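Long-range contacts in Glucanase/chitosanase (Paenibacillus fukuinensis, PDB 4ZZ5), which binds chitosan through this CBM32 carbohydrate-binding module, a beta-sandwich domain of a longer enzyme that probably hydrolyses chitosan and beta-glucan: residues A45-I50 with R117-T122; Y51-S56 with S83-T88; Y71-S76 with T122-Y127; Y75-S80 with I106-T111. All coordinates share one frame; numbering follows the deposited sequence. Where two conformers were deposited one is given.

Contact 1 of 4, residues A45-I50 with R117-T122. With SO4 (sulfate ion), chain C.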
loop_
_atom_site.group_PDB
_atom_site.type_symbol
_atom_site.label_atom_id
_atom_site.label_comp_id
_atom_site.label_asym_id
_atom_site.label_seq_id
_atom_site.Cartn_x
_atom_site.Cartn_y
_atom_site.Cartn_z
ATOM N N ALA A 45 14.697 3.485 -9.458
ATOM C CA ALA A 45 14.225 4.819 -9.184
ATOM C C ALA A 45 12.766 5.121 -9.631
ATOM O O ALA A 45 12.225 6.166 -9.375
ATOM C CB ALA A 45 15.160 5.875 -9.820
ATOM N N SER A 46 12.171 4.165 -10.312
ATOM C CA SER A 46 10.784 4.212 -10.779
ATOM C C SER A 46 9.838 4.357 -9.529
ATOM O O SER A 46 10.076 3.573 -8.602
ATOM C CB SER A 46 10.414 2.871 -11.468
ATOM O OG SER A 46 9.039 2.833 -11.770
ATOM N N PRO A 47 8.719 5.017 -9.632
ATOM C CA PRO A 47 7.640 4.842 -8.633
ATOM C C PRO A 47 7.181 3.403 -8.658
ATOM O O PRO A 47 7.272 2.686 -9.652
ATOM C CB PRO A 47 6.492 5.731 -9.098
ATOM C CG PRO A 47 7.236 6.769 -9.997
ATOM C CD PRO A 47 8.381 6.045 -10.603
ATOM N N GLN A 48 6.717 2.918 -7.475
ATOM C CA GLN A 48 6.118 1.638 -7.374
ATOM C C GLN A 48 4.865 1.742 -6.548
ATOM O O GLN A 48 4.676 2.714 -5.812
ATOM C CB GLN A 48 7.106 0.625 -6.716
ATOM C CG GLN A 48 8.418 0.493 -7.400
ATOM C CD GLN A 48 8.387 -0.255 -8.705
ATOM O OE1 GLN A 48 7.467 -0.957 -9.064
ATOM N NE2 GLN A 48 9.518 -0.244 -9.410
ATOM N N TRP A 49 3.993 0.761 -6.649
ATOM C CA TRP A 49 2.709 0.817 -5.977
ATOM C C TRP A 49 2.140 -0.523 -5.715
ATOM O O TRP A 49 2.455 -1.523 -6.372
ATOM C CB TRP A 49 1.750 1.744 -6.749
ATOM C CG TRP A 49 1.515 1.378 -8.184
ATOM C CD1 TRP A 49 2.033 2.036 -9.237
ATOM C CD2 TRP A 49 0.673 0.300 -8.726
ATOM N NE1 TRP A 49 1.606 1.411 -10.409
ATOM C CE2 TRP A 49 0.834 0.361 -10.119
ATOM C CE3 TRP A 49 -0.122 -0.655 -8.151
ATOM C CZ2 TRP A 49 0.158 -0.587 -10.948
ATOM C CZ3 TRP A 49 -0.770 -1.593 -9.003
ATOM C CH2 TRP A 49 -0.597 -1.507 -10.361
ATOM N N ILE A 50 1.238 -0.536 -4.716
ATOM C CA ILE A 50 0.434 -1.695 -4.412
ATOM C C ILE A 50 -0.964 -1.184 -4.130
ATOM O O ILE A 50 -1.115 -0.186 -3.382
ATOM C CB ILE A 50 0.983 -2.498 -3.207
ATOM C CG1 ILE A 50 0.044 -3.610 -2.806
ATOM C CG2 ILE A 50 1.307 -1.643 -1.999
ATOM C CD1 ILE A 50 0.719 -4.633 -1.918
ATOM N N ARG A 117 -4.444 2.525 -2.482
ATOM C CA ARG A 117 -3.108 2.358 -3.121
ATOM C C ARG A 117 -2.065 3.047 -2.243
ATOM O O ARG A 117 -2.287 4.185 -1.749
ATOM C CB ARG A 117 -3.110 2.933 -4.517
ATOM C CG ARG A 117 -1.836 2.660 -5.316
ATOM C CD ARG A 117 -1.986 2.866 -6.792
ATOM N NE ARG A 117 -1.917 4.281 -7.201
ATOM C CZ ARG A 117 -1.497 4.736 -8.360
ATOM N NH1 ARG A 117 -1.169 3.883 -9.331
ATOM N NH2 ARG A 117 -1.445 6.036 -8.594
ATOM N N VAL A 118 -0.936 2.378 -2.046
ATOM C CA VAL A 118 0.356 3.053 -1.639
ATOM C C VAL A 118 1.093 3.333 -2.898
ATOM O O VAL A 118 1.400 2.367 -3.633
ATOM C CB VAL A 118 1.146 2.151 -0.693
ATOM C CG1 VAL A 118 2.517 2.819 -0.387
ATOM C CG2 VAL A 118 0.399 1.876 0.604
ATOM N N TYR A 119 1.379 4.587 -3.157
ATOM C CA TYR A 119 2.134 5.014 -4.338
ATOM C C TYR A 119 3.435 5.608 -3.828
ATOM O O TYR A 119 3.437 6.675 -3.235
ATOM C CB TYR A 119 1.261 6.007 -5.124
ATOM C CG TYR A 119 1.868 6.400 -6.422
ATOM C CD1 TYR A 119 1.822 5.602 -7.572
ATOM C CD2 TYR A 119 2.500 7.610 -6.555
ATOM C CE1 TYR A 119 2.399 5.978 -8.778
ATOM C CE2 TYR A 119 3.082 7.969 -7.778
ATOM C CZ TYR A 119 3.041 7.160 -8.835
ATOM O OH TYR A 119 3.669 7.643 -9.978
ATOM N N ALA A 120 4.495 4.867 -3.996
ATOM C CA ALA A 120 5.789 5.138 -3.376
ATOM C C ALA A 120 6.718 5.745 -4.422
ATOM O O ALA A 120 6.918 5.243 -5.528
ATOM C CB ALA A 120 6.372 3.870 -2.855
ATOM N N THR A 121 7.333 6.853 -4.053
ATOM C CA THR A 121 8.060 7.680 -5.076
ATOM C C THR A 121 9.470 8.010 -4.669
ATOM O O THR A 121 10.252 8.266 -5.646
ATOM C CB THR A 121 7.303 8.982 -5.357
ATOM O OG1 THR A 121 7.068 9.726 -4.173
ATOM C CG2 THR A 121 5.957 8.683 -6.008
ATOM N N THR A 122 9.888 8.014 -3.415
ATOM C CA THR A 122 11.349 8.145 -3.050
ATOM C C THR A 122 11.657 7.062 -2.088
ATOM O O THR A 122 10.993 6.883 -1.049
ATOM C CB THR A 122 11.661 9.488 -2.463
ATOM O OG1 THR A 122 11.338 10.521 -3.394
ATOM C CG2 THR A 122 13.176 9.604 -2.087
HETATM S S SO4 C . -0.228 6.280 -12.263
HETATM O O1 SO4 C . -0.252 4.843 -11.834
HETATM O O2 SO4 C . 1.081 6.606 -12.886
HETATM O O3 SO4 C . -1.351 6.339 -13.259
HETATM O O4 SO4 C . -0.404 7.207 -11.099
HETATM O O HOH W 1 12.712 7.603 -6.974
HETATM O O HOH W 2 10.048 7.710 -8.174
#
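Gln48 and Ala120 face each other as a hydrogen-bonded antiparallel pair, and Ile50 and Val118 form the next such pair, so four backbone bonds join the strand segments 48-50 and 117-121. The shortest runs from Ala120 N to Gln48 O at 2.8 Å. The side that carries Gln48, Ile50, Val118 and Ala120 is buried: Ile50 and Val118 lie side by side, with CG2 of the former 4.0 Å from CB of the latter. The buried amide of Gln48 has its OE1 satisfied by the hydroxyls of Ser18 and Ser19.

The other face is closely packed too, but partly exposed. Arg117 bends at chi3 (80°) and brings its guanidinium over one face of the Trp49 indole, a cation-pi contact with CZ 4.7 Å from the centroid of the five-membered ring; the two planes are 41° apart, well short of a parallel stack. Tyr119 turns the edge of its ring to Trp49, CD1 to CD1 at 3.9 Å, while its OH lies beside Pro47 CB. A sulfate ion, probably from the crystallisation liquor, receives nearly straight bonds from Arg117 NH1 to O1 (2.8 Å) and NH2 to O4 (3.0 Å). The loose, solvent-bridged part is the Ala45 end, where the segments separate and two waters lie between Ala45 O and Thr121 O, probably without making all their bonds at once.

Within the five-stranded sheet, strand 48-54 runs between 15-17 and 115-123, and strand 75-80 flanks the latter, its Gln78 also holding Arg117 NH2; on the buried face Phe134 of strand 130-137 packs against Ile50 and Val118.

Contact 2 of 4, residues Y51-S56 with S83-T88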
loop_
_atom_site.group_PDB
_atom_site.type_symbol
_atom_site.label_atom_id
_atom_site.label_comp_id
_atom_site.label_asym_id
_atom_site.label_seq_id
_atom_site.Cartn_x
_atom_site.Cartn_y
_atom_site.Cartn_z
ATOM N N TYR A 51 -1.986 -1.810 -4.674
ATOM C CA TYR A 51 -3.375 -1.467 -4.285
ATOM C C TYR A 51 -4.109 -2.670 -3.826
ATOM O O TYR A 51 -3.796 -3.847 -4.222
ATOM C CB TYR A 51 -4.131 -0.677 -5.359
ATOM C CG TYR A 51 -4.547 -1.355 -6.628
ATOM C CD1 TYR A 51 -5.589 -2.274 -6.590
ATOM C CD2 TYR A 51 -4.008 -1.005 -7.813
ATOM C CE1 TYR A 51 -5.981 -2.839 -7.879
ATOM C CE2 TYR A 51 -4.404 -1.550 -9.023
ATOM C CZ TYR A 51 -5.374 -2.475 -8.972
ATOM O OH TYR A 51 -5.791 -3.066 -10.207
ATOM N N ILE A 52 -5.119 -2.436 -3.022
ATOM C CA ILE A 52 -6.042 -3.422 -2.458
ATOM C C ILE A 52 -7.414 -3.147 -2.969
ATOM O O ILE A 52 -7.860 -1.962 -2.950
ATOM C CB ILE A 52 -6.058 -3.326 -0.978
ATOM C CG1 ILE A 52 -4.643 -3.447 -0.371
ATOM C CG2 ILE A 52 -7.039 -4.348 -0.380
ATOM C CD1 ILE A 52 -4.545 -2.974 1.061
ATOM N N ASN A 53 -8.110 -4.123 -3.506
ATOM C CA ASN A 53 -9.536 -4.054 -3.802
ATOM C C ASN A 53 -10.313 -4.417 -2.615
ATOM O O ASN A 53 -10.334 -5.590 -2.172
ATOM C CB ASN A 53 -9.796 -5.036 -4.949
ATOM C CG ASN A 53 -11.249 -4.916 -5.427
ATOM O OD1 ASN A 53 -12.106 -4.333 -4.739
ATOM N ND2 ASN A 53 -11.505 -5.397 -6.628
ATOM N N LEU A 54 -10.944 -3.448 -1.887
ATOM C CA LEU A 54 -11.690 -3.745 -0.709
ATOM C C LEU A 54 -13.013 -4.546 -0.963
ATOM O O LEU A 54 -13.545 -5.085 0.069
ATOM C CB LEU A 54 -12.047 -2.397 -0.003
ATOM C CG LEU A 54 -10.852 -1.597 0.465
ATOM C CD1 LEU A 54 -11.460 -0.293 1.060
ATOM C CD2 LEU A 54 -9.964 -2.280 1.404
ATOM N N GLY A 55 -13.431 -4.585 -2.171
ATOM C CA GLY A 55 -14.530 -5.585 -2.524
ATOM C C GLY A 55 -15.886 -4.983 -2.494
ATOM O O GLY A 55 -16.812 -5.486 -3.102
ATOM N N SER A 56 -15.968 -3.809 -1.887
ATOM C CA SER A 56 -17.248 -3.033 -1.653
ATOM C C SER A 56 -16.789 -1.647 -1.245
ATOM O O SER A 56 -15.602 -1.491 -0.834
ATOM C CB SER A 56 -18.207 -3.631 -0.628
ATOM O OG SER A 56 -17.808 -3.649 0.745
ATOM N N SER A 83 -15.774 1.724 -10.480
ATOM C CA SER A 83 -16.432 0.410 -10.616
ATOM C C SER A 83 -15.556 -0.630 -11.226
ATOM O O SER A 83 -14.488 -0.294 -11.787
ATOM C CB SER A 83 -17.729 0.532 -11.454
ATOM O OG SER A 83 -17.423 1.104 -12.694
ATOM N N GLY A 84 -15.903 -1.921 -11.015
ATOM C CA GLY A 84 -15.134 -2.983 -11.568
ATOM C C GLY A 84 -13.948 -3.389 -10.808
ATOM O O GLY A 84 -13.894 -3.134 -9.568
ATOM N N SER A 85 -12.999 -4.030 -11.382
ATOM C CA SER A 85 -11.808 -4.535 -10.690
ATOM C C SER A 85 -10.470 -4.011 -11.116
ATOM O O SER A 85 -9.387 -4.496 -10.716
ATOM C CB SER A 85 -11.702 -6.082 -10.775
ATOM O OG SER A 85 -12.857 -6.612 -10.111
ATOM N N THR A 86 -10.536 -2.957 -11.976
ATOM C CA THR A 86 -9.395 -2.371 -12.583
ATOM C C THR A 86 -9.431 -0.852 -12.420
ATOM O O THR A 86 -9.620 -0.104 -13.362
ATOM C CB THR A 86 -9.285 -2.710 -14.092
ATOM O OG1 THR A 86 -9.305 -4.170 -14.169
ATOM C CG2 THR A 86 -8.002 -2.149 -14.716
ATOM N N PRO A 87 -9.053 -0.331 -11.261
ATOM C CA PRO A 87 -9.136 1.090 -11.026
ATOM C C PRO A 87 -8.190 1.885 -11.822
ATOM O O PRO A 87 -7.027 1.387 -12.032
ATOM C CB PRO A 87 -8.764 1.181 -9.535
ATOM C CG PRO A 87 -7.887 -0.041 -9.288
ATOM C CD PRO A 87 -8.526 -1.095 -10.146
ATOM N N THR A 88 -8.609 3.053 -12.231
ATOM C CA THR A 88 -7.722 3.943 -13.020
ATOM C C THR A 88 -7.699 5.406 -12.477
ATOM O O THR A 88 -6.720 6.060 -12.791
ATOM C CB THR A 88 -8.194 4.093 -14.513
ATOM O OG1 THR A 88 -9.543 4.490 -14.518
ATOM C CG2 THR A 88 -8.039 2.726 -15.274
HETATM O O HOH W 3 -6.506 -5.464 -10.917
HETATM O O HOH W 4 -8.848 -5.372 -8.153
HETATM O O HOH W 5 -14.415 -5.382 -7.214
#
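Tyr51 and Pro87 approach from opposite directions and meet as a flat ring under a pyrrolidine corner. Pro87 CG sits over one face of the phenol, 3.8 Å from its centroid and 22° off the normal, which makes a CH-pi contact. The corner is displaced toward the hydroxyl end: CG lies 3.5 Å from Tyr51 CZ, and the neighbouring Pro87 CD is 3.4 Å from Tyr51 OH. With CG of Tyr51 set between the backbone N and the carbonyl carbon (chi1 71°), the ring extends from the strand toward the loop.

Asn53, two residues farther along the same strand, meets the loop differently. Its amide nitrogen stops 3.9 Å from Ser85 OG, and water carries its polar contacts to the loop carbonyls instead: ND2 donates to two waters, one of which donates on to Ser85 O and the other to Gly84 O. A third water joins Tyr51 OH, at 2.6 Å, to Ser85 O. That carbonyl therefore receives two water bonds, and the loop is tied to the strand through solvent alone where polar atoms are concerned. The other end of the Asn53 amide looks ahead along its own chain, OD1 accepting from Gly55 N at 2.9 Å.

This last bond defines an Asx turn at the corner the chain makes at Gly55 and Ser56. The arrangement as a whole is that of a surface loop, between strands 75-80 and 91-96 of a beta-sandwich, resting by a proline on an aromatic residue of a strand in the same sheet.

Contact 3 of 4, residues Y71-S76 with T122-Y127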
loop_
_atom_site.group_PDB
_atom_site.type_symbol
_atom_site.label_atom_id
_atom_site.label_comp_id
_atom_site.label_asym_id
_atom_site.label_seq_id
_atom_site.Cartn_x
_atom_site.Cartn_y
_atom_site.Cartn_z
ATOM N N TYR A 71 12.180 0.895 2.715
ATOM C CA TYR A 71 11.015 1.696 2.928
ATOM C C TYR A 71 10.982 2.938 2.031
ATOM O O TYR A 71 11.997 3.263 1.376
ATOM C CB TYR A 71 10.823 2.122 4.397
ATOM C CG TYR A 71 11.836 3.078 4.991
ATOM C CD1 TYR A 71 13.066 2.602 5.566
ATOM C CD2 TYR A 71 11.598 4.398 5.002
ATOM C CE1 TYR A 71 13.923 3.547 6.166
ATOM C CE2 TYR A 71 12.505 5.313 5.568
ATOM C CZ TYR A 71 13.651 4.823 6.112
ATOM O OH TYR A 71 14.564 5.753 6.725
ATOM N N ALA A 72 9.847 3.621 1.977
ATOM C CA ALA A 72 9.676 4.873 1.235
ATOM C C ALA A 72 9.805 6.038 2.162
ATOM O O ALA A 72 9.080 6.119 3.184
ATOM C CB ALA A 72 8.312 4.948 0.573
ATOM N N THR A 73 10.683 7.001 1.846
ATOM C CA THR A 73 10.657 8.263 2.483
ATOM C C THR A 73 9.574 9.229 1.971
ATOM O O THR A 73 9.099 10.101 2.659
ATOM C CB THR A 73 12.031 8.989 2.440
ATOM O OG1 THR A 73 12.366 9.264 1.113
ATOM C CG2 THR A 73 13.105 8.134 3.095
ATOM N N ALA A 74 9.189 9.017 0.691
ATOM C CA ALA A 74 8.070 9.760 0.080
ATOM C C ALA A 74 7.092 8.788 -0.551
ATOM O O ALA A 74 7.488 7.943 -1.308
ATOM C CB ALA A 74 8.525 10.755 -0.986
ATOM N N TYR A 75 5.855 8.959 -0.142
ATOM C CA TYR A 75 4.755 8.118 -0.748
ATOM C C TYR A 75 3.509 8.837 -0.453
ATOM O O TYR A 75 3.375 9.743 0.383
ATOM C CB TYR A 75 4.756 6.705 -0.107
ATOM C CG TYR A 75 4.467 6.669 1.373
ATOM C CD1 TYR A 75 3.169 6.543 1.846
ATOM C CD2 TYR A 75 5.517 6.698 2.299
ATOM C CE1 TYR A 75 2.905 6.500 3.217
ATOM C CE2 TYR A 75 5.264 6.627 3.666
ATOM C CZ TYR A 75 3.954 6.569 4.069
ATOM O OH TYR A 75 3.659 6.502 5.485
ATOM N N SER A 76 2.488 8.361 -1.159
ATOM C CA SER A 76 1.108 8.778 -0.910
ATOM C C SER A 76 0.206 7.604 -0.660
ATOM O O SER A 76 0.482 6.458 -1.131
ATOM C CB SER A 76 0.582 9.591 -1.982
ATOM O OG SER A 76 0.595 8.913 -3.191
ATOM N N THR A 122 9.888 8.014 -3.415
ATOM C CA THR A 122 11.349 8.145 -3.050
ATOM C C THR A 122 11.657 7.062 -2.088
ATOM O O THR A 122 10.993 6.883 -1.049
ATOM C CB THR A 122 11.661 9.488 -2.463
ATOM O OG1 THR A 122 11.338 10.521 -3.394
ATOM C CG2 THR A 122 13.176 9.604 -2.087
ATOM N N ARG A 123 12.677 6.323 -2.386
ATOM C CA ARG A 123 13.231 5.227 -1.595
ATOM C C ARG A 123 14.132 5.747 -0.508
ATOM O O ARG A 123 14.959 6.676 -0.718
ATOM C CB ARG A 123 14.033 4.309 -2.444
ATOM C CG ARG A 123 13.314 3.583 -3.603
ATOM C CD ARG A 123 14.334 2.810 -4.442
ATOM N NE ARG A 123 15.107 3.805 -5.239
ATOM C CZ ARG A 123 16.210 3.507 -5.985
ATOM N NH1 ARG A 123 16.633 2.299 -6.082
ATOM N NH2 ARG A 123 16.711 4.567 -6.666
ATOM N N ALA A 124 14.178 5.029 0.578
ATOM C CA ALA A 124 15.268 5.162 1.638
ATOM C C ALA A 124 16.486 4.438 1.217
ATOM O O ALA A 124 17.563 4.774 1.820
ATOM C CB ALA A 124 14.788 4.567 2.943
ATOM N N THR A 125 16.457 3.461 0.369
ATOM C CA THR A 125 17.557 2.605 -0.024
ATOM C C THR A 125 17.703 2.615 -1.516
ATOM O O THR A 125 16.873 3.193 -2.288
ATOM C CB THR A 125 17.385 1.164 0.449
ATOM O OG1 THR A 125 16.408 0.500 -0.402
ATOM C CG2 THR A 125 17.016 1.056 1.876
ATOM N N ALA A 126 18.733 1.921 -2.019
ATOM C CA ALA A 126 18.885 1.752 -3.394
ATOM C C ALA A 126 18.290 0.477 -3.961
ATOM O O ALA A 126 18.819 -0.092 -4.917
ATOM C CB ALA A 126 20.457 1.873 -3.806
ATOM N N TYR A 127 17.368 -0.181 -3.211
ATOM C CA TYR A 127 16.676 -1.355 -3.664
ATOM C C TYR A 127 15.381 -0.964 -4.347
ATOM O O TYR A 127 15.380 -0.090 -5.217
ATOM C CB TYR A 127 16.611 -2.401 -2.535
ATOM C CG TYR A 127 17.967 -2.773 -2.053
ATOM C CD1 TYR A 127 18.841 -3.505 -2.808
ATOM C CD2 TYR A 127 18.350 -2.497 -0.746
ATOM C CE1 TYR A 127 20.103 -3.915 -2.341
ATOM C CE2 TYR A 127 19.615 -2.920 -0.258
ATOM C CZ TYR A 127 20.417 -3.642 -1.121
ATOM O OH TYR A 127 21.702 -4.058 -0.648
HETATM O O HOH W 6 13.868 1.671 -0.178
#
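The ring of Tyr71 carries the methyl group of Ala124 on one face, almost exactly over its centre: CB stands 3.4 Å from the centroid and only 11° off the normal, a close CH-pi contact. All six ring carbons touch that methyl, from Tyr71 CZ at 3.4 Å to Tyr71 CG at 3.9 Å from Ala124 CB. CG of Tyr71 is placed between the backbone N and the carbonyl carbon (chi1 67°), which swings the ring back over the opposing loop. A second flat group, the guanidinium of Arg123, works within its own segment, where NH1 donates at its edge to Tyr127 O.

The backbones reinforce this cover. Ala124 N donates to Tyr71 O at 2.9 Å, and the same carbonyl accepts from a water that Thr125 OG1 also binds. Farther on, Ala74 and Thr122 exchange bonds in both directions, Thr122 N to Ala74 O being 3.2 Å. Thr73 and Ala74 both face Thr122, a classic beta bulge; Thr122 O consequently takes the nearly straight N-H of Ala74 (174°) and a weak, bent bond from Thr73 N. Beside them Thr73 OG1 touches Thr122 CG2 at 3.3 Å, and Ala74 CB packs against Thr122 CB and OG1. An ST turn, with Thr125 OG1 accepting from Tyr127 N, shapes the loop beyond.

The chemistry is thus mixed: main-chain bonds gather on a few carbonyls to hold two turning chains together at the surface, while one methyl on one aromatic face supplies much of the apolar contact.

Contact 4 of 4, residues Y75-S80 with I106-T111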
loop_
_atom_site.group_PDB
_atom_site.type_symbol
_atom_site.label_atom_id
_atom_site.label_comp_id
_atom_site.label_asym_id
_atom_site.label_seq_id
_atom_site.Cartn_x
_atom_site.Cartn_y
_atom_site.Cartn_z
ATOM N N TYR A 75 5.855 8.959 -0.142
ATOM C CA TYR A 75 4.755 8.118 -0.748
ATOM C C TYR A 75 3.509 8.837 -0.453
ATOM O O TYR A 75 3.375 9.743 0.383
ATOM C CB TYR A 75 4.756 6.705 -0.107
ATOM C CG TYR A 75 4.467 6.669 1.373
ATOM C CD1 TYR A 75 3.169 6.543 1.846
ATOM C CD2 TYR A 75 5.517 6.698 2.299
ATOM C CE1 TYR A 75 2.905 6.500 3.217
ATOM C CE2 TYR A 75 5.264 6.627 3.666
ATOM C CZ TYR A 75 3.954 6.569 4.069
ATOM O OH TYR A 75 3.659 6.502 5.485
ATOM N N SER A 76 2.488 8.361 -1.159
ATOM C CA SER A 76 1.108 8.778 -0.910
ATOM C C SER A 76 0.206 7.604 -0.660
ATOM O O SER A 76 0.482 6.458 -1.131
ATOM C CB SER A 76 0.582 9.591 -1.982
ATOM O OG SER A 76 0.595 8.913 -3.191
ATOM N N ILE A 77 -0.853 7.790 0.098
ATOM C CA ILE A 77 -2.002 6.908 0.190
ATOM C C ILE A 77 -3.078 7.494 -0.656
ATOM O O ILE A 77 -3.378 8.694 -0.581
ATOM C CB ILE A 77 -2.490 6.750 1.609
ATOM C CG1 ILE A 77 -1.419 6.296 2.565
ATOM C CG2 ILE A 77 -3.660 5.812 1.656
ATOM C CD1 ILE A 77 -0.766 5.023 2.251
ATOM N N GLN A 78 -3.670 6.673 -1.536
ATOM C CA GLN A 78 -4.665 7.129 -2.509
ATOM C C GLN A 78 -5.883 6.205 -2.487
ATOM O O GLN A 78 -5.722 5.003 -2.147
ATOM C CB GLN A 78 -4.070 7.108 -3.890
ATOM C CG GLN A 78 -2.691 7.804 -3.956
ATOM C CD GLN A 78 -2.183 7.867 -5.324
ATOM O OE1 GLN A 78 -2.149 6.877 -6.073
ATOM N NE2 GLN A 78 -1.527 8.941 -5.638
ATOM N N VAL A 79 -6.996 6.718 -2.884
ATOM C CA VAL A 79 -8.235 5.938 -2.997
ATOM C C VAL A 79 -8.764 6.058 -4.361
ATOM O O VAL A 79 -8.565 6.978 -5.109
ATOM C CB VAL A 79 -9.284 6.325 -1.912
ATOM C CG1 VAL A 79 -8.746 6.172 -0.552
ATOM C CG2 VAL A 79 -9.814 7.760 -2.131
ATOM N N SER A 80 -9.541 4.995 -4.698
ATOM C CA SER A 80 -10.359 5.029 -5.939
ATOM C C SER A 80 -11.743 4.529 -5.560
ATOM O O SER A 80 -11.911 3.628 -4.757
ATOM C CB SER A 80 -9.779 4.120 -7.024
ATOM O OG SER A 80 -10.584 4.113 -8.188
ATOM N N ILE A 106 -1.160 5.968 9.848
ATOM C CA ILE A 106 -1.564 7.126 9.083
ATOM C C ILE A 106 -3.042 7.327 9.315
ATOM O O ILE A 106 -3.813 6.424 9.104
ATOM C CB ILE A 106 -1.286 6.846 7.587
ATOM C CG1 ILE A 106 0.211 6.600 7.296
ATOM C CG2 ILE A 106 -1.793 8.016 6.774
ATOM C CD1 ILE A 106 0.408 5.726 6.082
ATOM N N THR A 107 -3.485 8.525 9.611
ATOM C CA THR A 107 -4.905 8.863 9.670
ATOM C C THR A 107 -5.223 9.981 8.635
ATOM O O THR A 107 -4.360 10.833 8.360
ATOM C CB THR A 107 -5.373 9.260 11.076
ATOM O OG1 THR A 107 -4.654 10.412 11.426
ATOM C CG2 THR A 107 -5.200 8.134 12.027
ATOM N N PHE A 108 -6.426 10.019 8.139
ATOM C CA PHE A 108 -6.876 11.011 7.217
ATOM C C PHE A 108 -8.383 11.147 7.293
ATOM O O PHE A 108 -9.042 10.315 7.903
ATOM C CB PHE A 108 -6.391 10.720 5.784
ATOM C CG PHE A 108 -6.603 9.230 5.367
ATOM C CD1 PHE A 108 -7.805 8.824 4.921
ATOM C CD2 PHE A 108 -5.591 8.299 5.456
ATOM C CE1 PHE A 108 -8.049 7.508 4.590
ATOM C CE2 PHE A 108 -5.824 6.966 5.137
ATOM C CZ PHE A 108 -7.013 6.584 4.700
ATOM N N ALA A 109 -8.916 12.155 6.656
ATOM C CA ALA A 109 -10.351 12.410 6.739
ATOM C C ALA A 109 -11.062 11.190 6.254
ATOM O O ALA A 109 -10.761 10.657 5.163
ATOM C CB ALA A 109 -10.679 13.644 5.874
ATOM N N ALA A 110 -12.152 10.761 6.934
ATOM C CA ALA A 110 -12.908 9.626 6.507
ATOM C C ALA A 110 -13.461 9.787 5.164
ATOM O O ALA A 110 -14.044 10.840 4.785
ATOM C CB ALA A 110 -14.027 9.275 7.519
ATOM N N THR A 111 -13.292 8.725 4.286
ATOM C CA THR A 111 -13.699 8.831 2.941
ATOM C C THR A 111 -14.228 7.488 2.439
ATOM O O THR A 111 -13.641 6.404 2.819
ATOM C CB THR A 111 -12.537 9.237 1.985
ATOM O OG1 THR A 111 -12.977 9.300 0.637
ATOM C CG2 THR A 111 -11.269 8.358 2.101
#
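Apolar packing between the two sheets of the beta-sandwich is what this contact provides: strand 75-80 of the five-stranded sheet faces strand 103-113 of the four-stranded one. The segment axes are 10.1 Å apart at their closest and cross at -44°, so side chains alone span the gap.

Ile106, in the one of its two conformers described here, is the centre of one end. Its CD1 approaches the Tyr75 ring at the edge, in the ring plane, 3.4 Å from OH and 3.9 Å from CE1. The same methyl meets Ile77 tip to tip, 4.0 Å from CG1, and so fits between two side chains of the opposite strand. CG1 of Ile106 is anti to the carbonyl carbon (chi1 -61°), with CD1 extended beyond it into this position. The phenol oxygen beside this methyl is not left without a polar partner, for Tyr75 OH is hydrogen-bonded to Asp104 OD2.

Farther along, the contacts are more widely spaced. The other branch of Ile77, CG2, lies 4.3 Å from Phe108 CE2, approaching that ring obliquely. Val79 CG1 and Thr111 CG2 then meet methyl to methyl, also at 4.3 Å. Alternation does the rest: Ile77 and Val79 point to the opposite sheet and Tyr75 reaches it with the end of its ring, whereas Gln78, between Ile77 and Val79, is turned to the outer side, its OE1 accepting from Arg117 NH2.

Strands 91-96 and 115-123 flank 75-80 in its own sheet, lending Val93, Tyr94, Val116 and Val118 to the same interior; strand 57-67, next to 103-113, adds Val63 and Leu65.

The four contacts show how chemistry follows position in a beta-sandwich. Contact 4 is buried and joins the two sheets by apolar side chains, whereas contact 1 lies within one sheet, regular in its backbone pairing, with one buried face and one partly exposed face of aromatic rings and an arginine. Contacts 2 and 3 are at the surface, on opposite sides of the chain's centre; both lay an aliphatic group on a tyrosine face, but contact 2 is otherwise bridged by water and contact 3 by bulged main-chain pairing. Contacts 1 and 2 divide strand 48-54 between them, contacts 1 and 3 share Thr122, and contacts 3 and 4 both use strand 75-80. Gln78 and Arg117 link contacts 4 and 1 directly.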